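Long-range contacts in peptide amidase (Stenotrophomonas maltophilia, PDB 1M22), which probably hydrolyses amide bonds, as a peptide amidase of the amidase signature family: residues 265-276 and 471-480; 412-421 and 454-464. One frame throughout, in Å; residues are numbered along the deposited sequence.

How the contacts relate
Contact 1 lies toward the surface and is partly buried, whereas every touching residue of contact 2 is buried in the interior. Both involve the one mixed sheet: contact 1 ends on strand 275-279, the neighbour of strand 412-416 from contact 2, and helix 470-484 follows strand 457-464 in the chain. They touch through packing, with Ile-276 against Val-414, Tyr-480 against Leu-461 and Leu-473 against Ala-412. Their chemistry differs with their place. Contact 1 fastens a loop to a helix by salt bridges, waters and apolar side chains; contact 2 pairs two strands by backbone hydrogen bonds, then continues through waters where the loop after strand 412-416 draws away from strand 457-464.

Contact 1: residues 265-276 and 471-480; sequences RLDPQGLRGKRI and PKLIEMAYAY
Arg-265 and Glu-475 run alongside each other and meet in a salt bridge: NE of Arg-265 donates to OE2 of Glu-475 at 2.7 Å. The bond is bent, 136° at the hydrogen, and the two flat groups are turned 72° apart; OE2 is met on its anti side but well out of the carboxylate plane. Water 1 completes this end, accepting from NH2 of Arg-265 and donating to OE2 of Glu-475 and to OD2 of Asp-267, thereby joining two carboxylates. The other guanidinium nitrogen, NH1, reaches Tyr-260 OH. Across the carboxylate, NZ of Lys-274 makes a long, weak bond to OE1 of Glu-475 (3.4 Å), while a shorter one to O of Gly-270 (2.8 Å) holds the amine against its own loop. NZ of Lys-472 is salt-bridged to Asp-411, outside the two segments, rather than to Glu-475. OD1 of Asp-267 takes the N-H of Gln-269 in an Asx turn. Further along, water 2 donates to the carbonyl oxygens of Pro-268 and Ala-479, bridging loop and helix.

Beneath the charges the contact is apolar. CB of Leu-266 sits over the centre of the Tyr-478 ring, 3.8 Å from the centroid, in a CH-pi contact. Tyr-478 CG stands anti to its own N (chi1 -180°), which carries the ring beneath the loop. CG of Leu-271 rests on CB of Ala-479 at 3.7 Å, and its CD2 touches CE of Met-476. The chemistry thus implies a loop held to helix 470-484 by apolar packing below and by a carboxylate above, whose negative charge is probably balanced by two basic side chains.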
loop_
_atom_site.group_PDB
_atom_site.type_symbol
_atom_site.label_atom_id
_atom_site.label_comp_id
_atom_site.label_asym_id
_atom_site.label_seq_id
_atom_site.Cartn_x
_atom_site.Cartn_y
_atom_site.Cartn_z
ATOM N N ARG A 265 -7.912 -10.960 -15.456
ATOM C CA ARG A 265 -7.828 -9.660 -16.114
ATOM C C ARG A 265 -6.414 -9.316 -16.582
ATOM O O ARG A 265 -6.163 -8.204 -17.051
ATOM C CB ARG A 265 -8.345 -8.566 -15.172
ATOM C CG ARG A 265 -9.844 -8.644 -14.876
ATOM C CD ARG A 265 -10.682 -8.069 -16.016
ATOM N NE ARG A 265 -10.617 -8.871 -17.236
ATOM C CZ ARG A 265 -11.150 -10.082 -17.366
ATOM N NH1 ARG A 265 -11.794 -10.641 -16.351
ATOM N NH2 ARG A 265 -11.044 -10.733 -18.517
ATOM N N LEU A 266 -5.490 -10.265 -16.451
ATOM C CA LEU A 266 -4.117 -10.045 -16.893
ATOM C C LEU A 266 -4.093 -10.285 -18.406
ATOM O O LEU A 266 -3.583 -11.296 -18.898
ATOM C CB LEU A 266 -3.168 -10.997 -16.159
ATOM C CG LEU A 266 -3.170 -10.821 -14.633
ATOM C CD1 LEU A 266 -2.325 -11.908 -13.993
ATOM C CD2 LEU A 266 -2.650 -9.436 -14.254
ATOM N N ASP A 267 -4.662 -9.327 -19.129
ATOM C CA ASP A 267 -4.784 -9.377 -20.581
ATOM C C ASP A 267 -3.733 -8.502 -21.267
ATOM O O ASP A 267 -3.752 -7.284 -21.119
ATOM C CB ASP A 267 -6.184 -8.889 -20.964
ATOM C CG ASP A 267 -6.501 -9.087 -22.429
ATOM O OD1 ASP A 267 -5.572 -9.333 -23.223
ATOM O OD2 ASP A 267 -7.693 -8.982 -22.788
ATOM N N PRO A 268 -2.810 -9.112 -22.032
ATOM C CA PRO A 268 -1.772 -8.342 -22.726
ATOM C C PRO A 268 -2.328 -7.379 -23.785
ATOM O O PRO A 268 -1.618 -6.500 -24.273
ATOM C CB PRO A 268 -0.873 -9.430 -23.315
ATOM C CG PRO A 268 -1.818 -10.554 -23.552
ATOM C CD PRO A 268 -2.657 -10.553 -22.298
ATOM N N GLN A 269 -3.600 -7.553 -24.135
ATOM C CA GLN A 269 -4.262 -6.679 -25.100
ATOM C C GLN A 269 -5.239 -5.778 -24.340
ATOM O O GLN A 269 -6.160 -5.198 -24.918
ATOM C CB GLN A 269 -5.016 -7.507 -26.145
ATOM C CG GLN A 269 -4.104 -8.349 -27.030
ATOM C CD GLN A 269 -4.843 -9.038 -28.164
ATOM O OE1 GLN A 269 -4.233 -9.704 -29.001
ATOM N NE2 GLN A 269 -6.161 -8.882 -28.196
ATOM N N GLY A 270 -5.003 -5.652 -23.037
ATOM C CA GLY A 270 -5.859 -4.857 -22.172
ATOM C C GLY A 270 -6.012 -3.372 -22.452
ATOM O O GLY A 270 -6.901 -2.736 -21.889
ATOM N N LEU A 271 -5.156 -2.805 -23.296
ATOM C CA LEU A 271 -5.255 -1.384 -23.619
ATOM C C LEU A 271 -5.984 -1.133 -24.935
ATOM O O LEU A 271 -6.308 0.007 -25.265
ATOM C CB LEU A 271 -3.860 -0.757 -23.668
ATOM C CG LEU A 271 -3.246 -0.480 -22.293
ATOM C CD1 LEU A 271 -1.744 -0.296 -22.431
ATOM C CD2 LEU A 271 -3.900 0.747 -21.672
ATOM N N ARG A 272 -6.251 -2.201 -25.679
ATOM C CA ARG A 272 -6.948 -2.080 -26.955
ATOM C C ARG A 272 -8.332 -1.466 -26.805
ATOM O O ARG A 272 -9.165 -1.975 -26.062
ATOM C CB ARG A 272 -7.079 -3.451 -27.611
ATOM C CG ARG A 272 -5.878 -3.869 -28.421
ATOM C CD ARG A 272 -5.726 -3.003 -29.662
ATOM N NE ARG A 272 -5.294 -3.778 -30.823
ATOM C CZ ARG A 272 -6.008 -4.752 -31.379
ATOM N NH1 ARG A 272 -7.195 -5.076 -30.883
ATOM N NH2 ARG A 272 -5.538 -5.405 -32.434
ATOM N N GLY A 273 -8.567 -0.369 -27.519
ATOM C CA GLY A 273 -9.860 0.288 -27.464
ATOM C C GLY A 273 -10.095 1.164 -26.248
ATOM O O GLY A 273 -11.133 1.817 -26.146
ATOM N N LYS A 274 -9.141 1.189 -25.324
ATOM C CA LYS A 274 -9.290 1.998 -24.123
ATOM C C LYS A 274 -9.019 3.469 -24.403
ATOM O O LYS A 274 -8.346 3.816 -25.372
ATOM C CB LYS A 274 -8.336 1.517 -23.026
ATOM C CG LYS A 274 -8.591 0.109 -22.515
ATOM C CD LYS A 274 -9.963 -0.020 -21.869
ATOM C CE LYS A 274 -10.056 -1.280 -21.017
ATOM N NZ LYS A 274 -9.711 -2.515 -21.774
ATOM N N ARG A 275 -9.555 4.326 -23.543
ATOM C CA ARG A 275 -9.367 5.763 -23.660
ATOM C C ARG A 275 -8.792 6.240 -22.334
ATOM O O ARG A 275 -9.361 5.992 -21.270
ATOM C CB ARG A 275 -10.700 6.448 -23.971
ATOM C CG ARG A 275 -11.261 6.079 -25.346
ATOM C CD ARG A 275 -12.623 6.717 -25.588
ATOM N NE ARG A 275 -12.560 8.169 -25.461
ATOM C CZ ARG A 275 -12.028 8.983 -26.365
ATOM N NH1 ARG A 275 -11.512 8.492 -27.485
ATOM N NH2 ARG A 275 -11.989 10.287 -26.136
ATOM N N ILE A 276 -7.655 6.923 -22.409
ATOM C CA ILE A 276 -6.956 7.391 -21.223
ATOM C C ILE A 276 -6.710 8.892 -21.223
ATOM O O ILE A 276 -6.372 9.478 -22.251
ATOM C CB ILE A 276 -5.588 6.679 -21.102
ATOM C CG1 ILE A 276 -5.800 5.179 -20.920
ATOM C CG2 ILE A 276 -4.778 7.265 -19.954
ATOM C CD1 ILE A 276 -4.510 4.377 -20.928
ATOM N N PRO A 471 -10.962 -4.299 -12.064
ATOM C CA PRO A 471 -10.726 -5.221 -13.184
ATOM C C PRO A 471 -10.138 -4.510 -14.403
ATOM O O PRO A 471 -9.170 -4.981 -15.005
ATOM C CB PRO A 471 -12.115 -5.788 -13.462
ATOM C CG PRO A 471 -12.764 -5.769 -12.102
ATOM C CD PRO A 471 -12.344 -4.419 -11.563
ATOM N N LYS A 472 -10.720 -3.370 -14.757
ATOM C CA LYS A 472 -10.261 -2.598 -15.907
ATOM C C LYS A 472 -8.885 -1.983 -15.668
ATOM O O LYS A 472 -8.035 -1.975 -16.560
ATOM C CB LYS A 472 -11.268 -1.489 -16.232
ATOM C CG LYS A 472 -10.902 -0.663 -17.456
ATOM C CD LYS A 472 -11.798 0.560 -17.606
ATOM C CE LYS A 472 -13.251 0.183 -17.837
ATOM N NZ LYS A 472 -14.105 1.395 -17.997
ATOM N N LEU A 473 -8.659 -1.463 -14.465
ATOM C CA LEU A 473 -7.365 -0.863 -14.164
ATOM C C LEU A 473 -6.256 -1.899 -14.246
ATOM O O LEU A 473 -5.162 -1.610 -14.725
ATOM C CB LEU A 473 -7.366 -0.223 -12.774
ATOM C CG LEU A 473 -8.197 1.050 -12.611
ATOM C CD1 LEU A 473 -7.978 1.617 -11.214
ATOM C CD2 LEU A 473 -7.792 2.078 -13.663
ATOM N N ILE A 474 -6.540 -3.111 -13.783
ATOM C CA ILE A 474 -5.547 -4.173 -13.829
ATOM C C ILE A 474 -5.236 -4.562 -15.274
ATOM O O ILE A 474 -4.071 -4.752 -15.629
ATOM C CB ILE A 474 -6.019 -5.400 -13.022
ATOM C CG1 ILE A 474 -5.934 -5.074 -11.529
ATOM C CG2 ILE A 474 -5.162 -6.621 -13.354
ATOM C CD1 ILE A 474 -6.549 -6.120 -10.618
ATOM N N GLU A 475 -6.268 -4.671 -16.110
ATOM C CA GLU A 475 -6.069 -5.015 -17.519
ATOM C C GLU A 475 -5.149 -3.997 -18.182
ATOM O O GLU A 475 -4.219 -4.355 -18.906
ATOM C CB GLU A 475 -7.384 -4.993 -18.304
ATOM C CG GLU A 475 -8.495 -5.887 -17.815
ATOM C CD GLU A 475 -9.700 -5.827 -18.741
ATOM O OE1 GLU A 475 -10.088 -4.706 -19.147
ATOM O OE2 GLU A 475 -10.262 -6.895 -19.060
ATOM N N MET A 476 -5.434 -2.719 -17.950
ATOM C CA MET A 476 -4.652 -1.648 -18.547
ATOM C C MET A 476 -3.226 -1.583 -18.018
ATOM O O MET A 476 -2.273 -1.443 -18.790
ATOM C CB MET A 476 -5.376 -0.316 -18.335
ATOM C CG MET A 476 -6.707 -0.259 -19.083
ATOM S SD MET A 476 -7.646 1.265 -18.873
ATOM C CE MET A 476 -6.736 2.338 -19.824
ATOM N N ALA A 477 -3.081 -1.694 -16.702
ATOM C CA ALA A 477 -1.768 -1.652 -16.072
ATOM C C ALA A 477 -0.915 -2.840 -16.512
ATOM O O ALA A 477 0.277 -2.697 -16.771
ATOM C CB ALA A 477 -1.923 -1.642 -14.555
ATOM N N TYR A 478 -1.527 -4.015 -16.596
ATOM C CA TYR A 478 -0.807 -5.208 -17.019
ATOM C C TYR A 478 -0.335 -5.061 -18.466
ATOM O O TYR A 478 0.812 -5.368 -18.789
ATOM C CB TYR A 478 -1.705 -6.438 -16.898
ATOM C CG TYR A 478 -1.034 -7.727 -17.307
ATOM C CD1 TYR A 478 -0.083 -8.335 -16.486
ATOM C CD2 TYR A 478 -1.347 -8.342 -18.520
ATOM C CE1 TYR A 478 0.539 -9.524 -16.862
ATOM C CE2 TYR A 478 -0.730 -9.532 -18.905
ATOM C CZ TYR A 478 0.210 -10.116 -18.072
ATOM O OH TYR A 478 0.825 -11.293 -18.437
ATOM N N ALA A 479 -1.224 -4.594 -19.337
ATOM C CA ALA A 479 -0.876 -4.415 -20.745
ATOM C C ALA A 479 0.293 -3.443 -20.891
ATOM O O ALA A 479 1.182 -3.644 -21.718
ATOM C CB ALA A 479 -2.085 -3.908 -21.520
ATOM N N TYR A 480 0.288 -2.382 -20.091
ATOM C CA TYR A 480 1.371 -1.406 -20.136
ATOM C C TYR A 480 2.669 -2.039 -19.635
ATOM O O TYR A 480 3.725 -1.911 -20.258
ATOM C CB TYR A 480 1.042 -0.192 -19.260
ATOM C CG TYR A 480 2.248 0.685 -19.010
ATOM C CD1 TYR A 480 2.755 1.515 -20.009
ATOM C CD2 TYR A 480 2.941 0.611 -17.802
ATOM C CE1 TYR A 480 3.929 2.242 -19.814
ATOM C CE2 TYR A 480 4.113 1.331 -17.599
ATOM C CZ TYR A 480 4.602 2.140 -18.606
ATOM O OH TYR A 480 5.783 2.819 -18.410
HETATM O O HOH W 1 -9.867 -9.119 -20.795
HETATM O O HOH W 2 0.330 -4.589 -24.237
#

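Contact 2: residues 412-421 and 454-464; sequences ALVAPTTGVA and IDGLPVGLLFM
Leu-413 and Met-464 form a hydrogen-bonded antiparallel pair, with N of Leu-413 2.9 Å from O of Met-464 and N of Met-464 2.8 Å from O of Leu-413. Two residues on, Ala-415 and Leu-462 repeat the exchange unevenly: N of Leu-462 meets O of Ala-415 at 2.7 Å, but the return bond from N of Ala-415 to O of Leu-462 is 3.2 Å. A fifth bond, Thr-417 N to Gly-460 O, forms as the chain leaves the strand.

Between these pairs, Val-414 and Phe-463 form a non-hydrogen-bonded pair with side chains on one face. CG1 of Val-414, anti to its carbonyl carbon (chi1 -58°), lies over a face of the Phe-463 ring, 4.1 Å from the centroid and 28° off its normal. Leu-413, Ala-415, Leu-462 and Met-464 occupy the other face.

Beyond Thr-417 the backbones separate and waters join them. Water 3 accepts from N of Thr-418 and N of Gly-460; waters 4 and 5 both donate to O of Pro-458, the first also to O of Gly-419, while the second accepts from N of Ala-421. Val-420 closes this end, its CB 3.8 Å from CB of Leu-457 and its CG1 3.7 Å from CG2 of Val-459, beside the type I' turn 454-457 of a beta hairpin.

OG1 of Thr-417 hydrogen-bonds OG1 of Thr-448, and OG1 of Thr-418 hydrogen-bonds OE2 of Glu-434. Thr-417 lies about 11 Å, between side chains, from the nucleophile Ser-189. Strand 275-279 runs parallel to 412-416 along its far edge, strand 446-454 flanks 457-464, helix 289-302 packs on Pro-416 and Leu-461, and helix 191-196 touches Thr-417 and Thr-418.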
loop_
_atom_site.group_PDB
_atom_site.type_symbol
_atom_site.label_atom_id
_atom_site.label_comp_id
_atom_site.label_asym_id
_atom_site.label_seq_id
_atom_site.Cartn_x
_atom_site.Cartn_y
_atom_site.Cartn_z
ATOM N N ALA A 412 -9.708 5.582 -17.745
ATOM C CA ALA A 412 -8.800 5.846 -16.643
ATOM C C ALA A 412 -8.043 7.142 -16.852
ATOM O O ALA A 412 -8.006 7.700 -17.955
ATOM C CB ALA A 412 -7.809 4.694 -16.493
ATOM N N LEU A 413 -7.450 7.619 -15.765
ATOM C CA LEU A 413 -6.633 8.818 -15.778
ATOM C C LEU A 413 -5.241 8.332 -15.402
ATOM O O LEU A 413 -5.099 7.446 -14.558
ATOM C CB LEU A 413 -7.127 9.819 -14.731
ATOM C CG LEU A 413 -8.588 10.248 -14.870
ATOM C CD1 LEU A 413 -8.983 11.148 -13.711
ATOM C CD2 LEU A 413 -8.778 10.968 -16.195
ATOM N N VAL A 414 -4.218 8.885 -16.040
ATOM C CA VAL A 414 -2.850 8.497 -15.722
ATOM C C VAL A 414 -1.971 9.721 -15.523
ATOM O O VAL A 414 -2.279 10.815 -16.003
ATOM C CB VAL A 414 -2.220 7.605 -16.817
ATOM C CG1 VAL A 414 -3.056 6.353 -17.009
ATOM C CG2 VAL A 414 -2.081 8.380 -18.115
ATOM N N ALA A 415 -0.872 9.525 -14.806
ATOM C CA ALA A 415 0.065 10.601 -14.524
ATOM C C ALA A 415 1.249 10.014 -13.787
ATOM O O ALA A 415 1.198 8.875 -13.325
ATOM C CB ALA A 415 -0.603 11.648 -13.637
ATOM N N PRO A 416 2.354 10.769 -13.699
ATOM C CA PRO A 416 3.495 10.221 -12.961
ATOM C C PRO A 416 2.948 10.151 -11.533
ATOM O O PRO A 416 2.180 11.024 -11.125
ATOM C CB PRO A 416 4.555 11.311 -13.098
ATOM C CG PRO A 416 4.196 11.991 -14.386
ATOM C CD PRO A 416 2.689 12.059 -14.322
ATOM N N THR A 417 3.321 9.129 -10.773
ATOM C CA THR A 417 2.817 8.998 -9.411
ATOM C C THR A 417 3.326 10.097 -8.483
ATOM O O THR A 417 2.556 10.717 -7.746
ATOM C CB THR A 417 3.194 7.624 -8.836
ATOM O OG1 THR A 417 2.735 6.609 -9.737
ATOM C CG2 THR A 417 2.556 7.413 -7.466
ATOM N N THR A 418 4.630 10.335 -8.532
ATOM C CA THR A 418 5.262 11.345 -7.696
ATOM C C THR A 418 6.670 11.578 -8.236
ATOM O O THR A 418 6.993 11.130 -9.335
ATOM C CB THR A 418 5.314 10.869 -6.216
ATOM O OG1 THR A 418 5.851 11.909 -5.391
ATOM C CG2 THR A 418 6.172 9.611 -6.076
ATOM N N GLY A 419 7.496 12.295 -7.480
ATOM C CA GLY A 419 8.864 12.540 -7.909
ATOM C C GLY A 419 9.744 11.404 -7.419
ATOM O O GLY A 419 9.247 10.310 -7.146
ATOM N N VAL A 420 11.047 11.645 -7.304
ATOM C CA VAL A 420 11.953 10.602 -6.838
ATOM C C VAL A 420 12.299 10.758 -5.365
ATOM O O VAL A 420 12.035 11.793 -4.753
ATOM C CB VAL A 420 13.265 10.583 -7.647
ATOM C CG1 VAL A 420 12.965 10.283 -9.105
ATOM C CG2 VAL A 420 13.989 11.913 -7.505
ATOM N N ALA A 421 12.887 9.710 -4.800
ATOM C CA ALA A 421 13.278 9.709 -3.398
ATOM C C ALA A 421 14.217 10.871 -3.085
ATOM O O ALA A 421 15.041 11.265 -3.912
ATOM C CB ALA A 421 13.947 8.387 -3.050
ATOM N N ILE A 454 15.035 8.056 -12.755
ATOM C CA ILE A 454 15.670 9.341 -13.005
ATOM C C ILE A 454 16.875 9.315 -12.072
ATOM O O ILE A 454 16.724 9.213 -10.853
ATOM C CB ILE A 454 14.760 10.534 -12.635
ATOM C CG1 ILE A 454 13.520 10.542 -13.534
ATOM C CG2 ILE A 454 15.537 11.843 -12.787
ATOM C CD1 ILE A 454 12.518 11.634 -13.205
ATOM N N ASP A 455 18.068 9.367 -12.652
ATOM C CA ASP A 455 19.300 9.342 -11.874
ATOM C C ASP A 455 19.376 8.118 -10.960
ATOM O O ASP A 455 19.867 8.206 -9.832
ATOM C CB ASP A 455 19.423 10.618 -11.038
ATOM C CG ASP A 455 19.477 11.872 -11.889
ATOM O OD1 ASP A 455 20.338 11.943 -12.791
ATOM O OD2 ASP A 455 18.661 12.788 -11.653
ATOM N N GLY A 456 18.880 6.984 -11.445
ATOM C CA GLY A 456 18.922 5.756 -10.667
ATOM C C GLY A 456 17.811 5.546 -9.652
ATOM O O GLY A 456 17.778 4.519 -8.977
ATOM N N LEU A 457 16.898 6.506 -9.541
ATOM C CA LEU A 457 15.796 6.401 -8.587
ATOM C C LEU A 457 14.487 6.131 -9.335
ATOM O O LEU A 457 14.162 6.817 -10.302
ATOM C CB LEU A 457 15.703 7.690 -7.769
ATOM C CG LEU A 457 16.968 8.022 -6.959
ATOM C CD1 LEU A 457 16.810 9.376 -6.291
ATOM C CD2 LEU A 457 17.221 6.936 -5.921
ATOM N N PRO A 458 13.717 5.126 -8.887
ATOM C CA PRO A 458 12.449 4.770 -9.533
ATOM C C PRO A 458 11.369 5.835 -9.629
ATOM O O PRO A 458 11.195 6.658 -8.732
ATOM C CB PRO A 458 11.961 3.581 -8.711
ATOM C CG PRO A 458 13.217 2.967 -8.199
ATOM C CD PRO A 458 14.031 4.175 -7.806
ATOM N N VAL A 459 10.633 5.766 -10.733
ATOM C CA VAL A 459 9.499 6.641 -11.011
ATOM C C VAL A 459 8.374 5.717 -11.476
ATOM O O VAL A 459 8.620 4.737 -12.184
ATOM C CB VAL A 459 9.810 7.656 -12.133
ATOM C CG1 VAL A 459 8.560 8.447 -12.484
ATOM C CG2 VAL A 459 10.917 8.598 -11.687
ATOM N N GLY A 460 7.148 6.021 -11.068
ATOM C CA GLY A 460 6.025 5.188 -11.457
ATOM C C GLY A 460 4.947 5.896 -12.250
ATOM O O GLY A 460 4.855 7.127 -12.251
ATOM N N LEU A 461 4.149 5.097 -12.950
ATOM C CA LEU A 461 3.023 5.589 -13.737
ATOM C C LEU A 461 1.759 5.227 -12.956
ATOM O O LEU A 461 1.501 4.048 -12.665
ATOM C CB LEU A 461 2.991 4.920 -15.113
ATOM C CG LEU A 461 1.839 5.344 -16.028
ATOM C CD1 LEU A 461 1.968 6.820 -16.375
ATOM C CD2 LEU A 461 1.858 4.492 -17.285
ATOM N N LEU A 462 0.983 6.247 -12.614
ATOM C CA LEU A 462 -0.243 6.071 -11.846
ATOM C C LEU A 462 -1.480 5.938 -12.719
ATOM O O LEU A 462 -1.644 6.676 -13.692
ATOM C CB LEU A 462 -0.435 7.269 -10.916
ATOM C CG LEU A 462 -1.686 7.279 -10.039
ATOM C CD1 LEU A 462 -1.519 6.293 -8.901
ATOM C CD2 LEU A 462 -1.911 8.682 -9.494
ATOM N N PHE A 463 -2.336 4.983 -12.365
ATOM C CA PHE A 463 -3.610 4.760 -13.049
ATOM C C PHE A 463 -4.712 4.974 -12.010
ATOM O O PHE A 463 -4.631 4.449 -10.897
ATOM C CB PHE A 463 -3.753 3.322 -13.568
ATOM C CG PHE A 463 -2.841 2.970 -14.710
ATOM C CD1 PHE A 463 -1.491 2.725 -14.489
ATOM C CD2 PHE A 463 -3.341 2.840 -16.005
ATOM C CE1 PHE A 463 -0.650 2.350 -15.539
ATOM C CE2 PHE A 463 -2.509 2.466 -17.060
ATOM C CZ PHE A 463 -1.161 2.221 -16.825
ATOM N N MET A 464 -5.735 5.746 -12.365
ATOM C CA MET A 464 -6.867 5.982 -11.465
ATOM C C MET A 464 -8.165 5.759 -12.235
ATOM O O MET A 464 -8.256 6.089 -13.419
ATOM C CB MET A 464 -6.857 7.409 -10.903
ATOM C CG MET A 464 -5.684 7.731 -9.979
ATOM S SD MET A 464 -5.880 9.316 -9.112
ATOM C CE MET A 464 -5.718 10.465 -10.476
HETATM O O HOH W 3 6.966 8.268 -9.375
HETATM O O HOH W 4 8.843 7.622 -7.470
HETATM O O HOH W 5 12.543 7.060 -6.155
#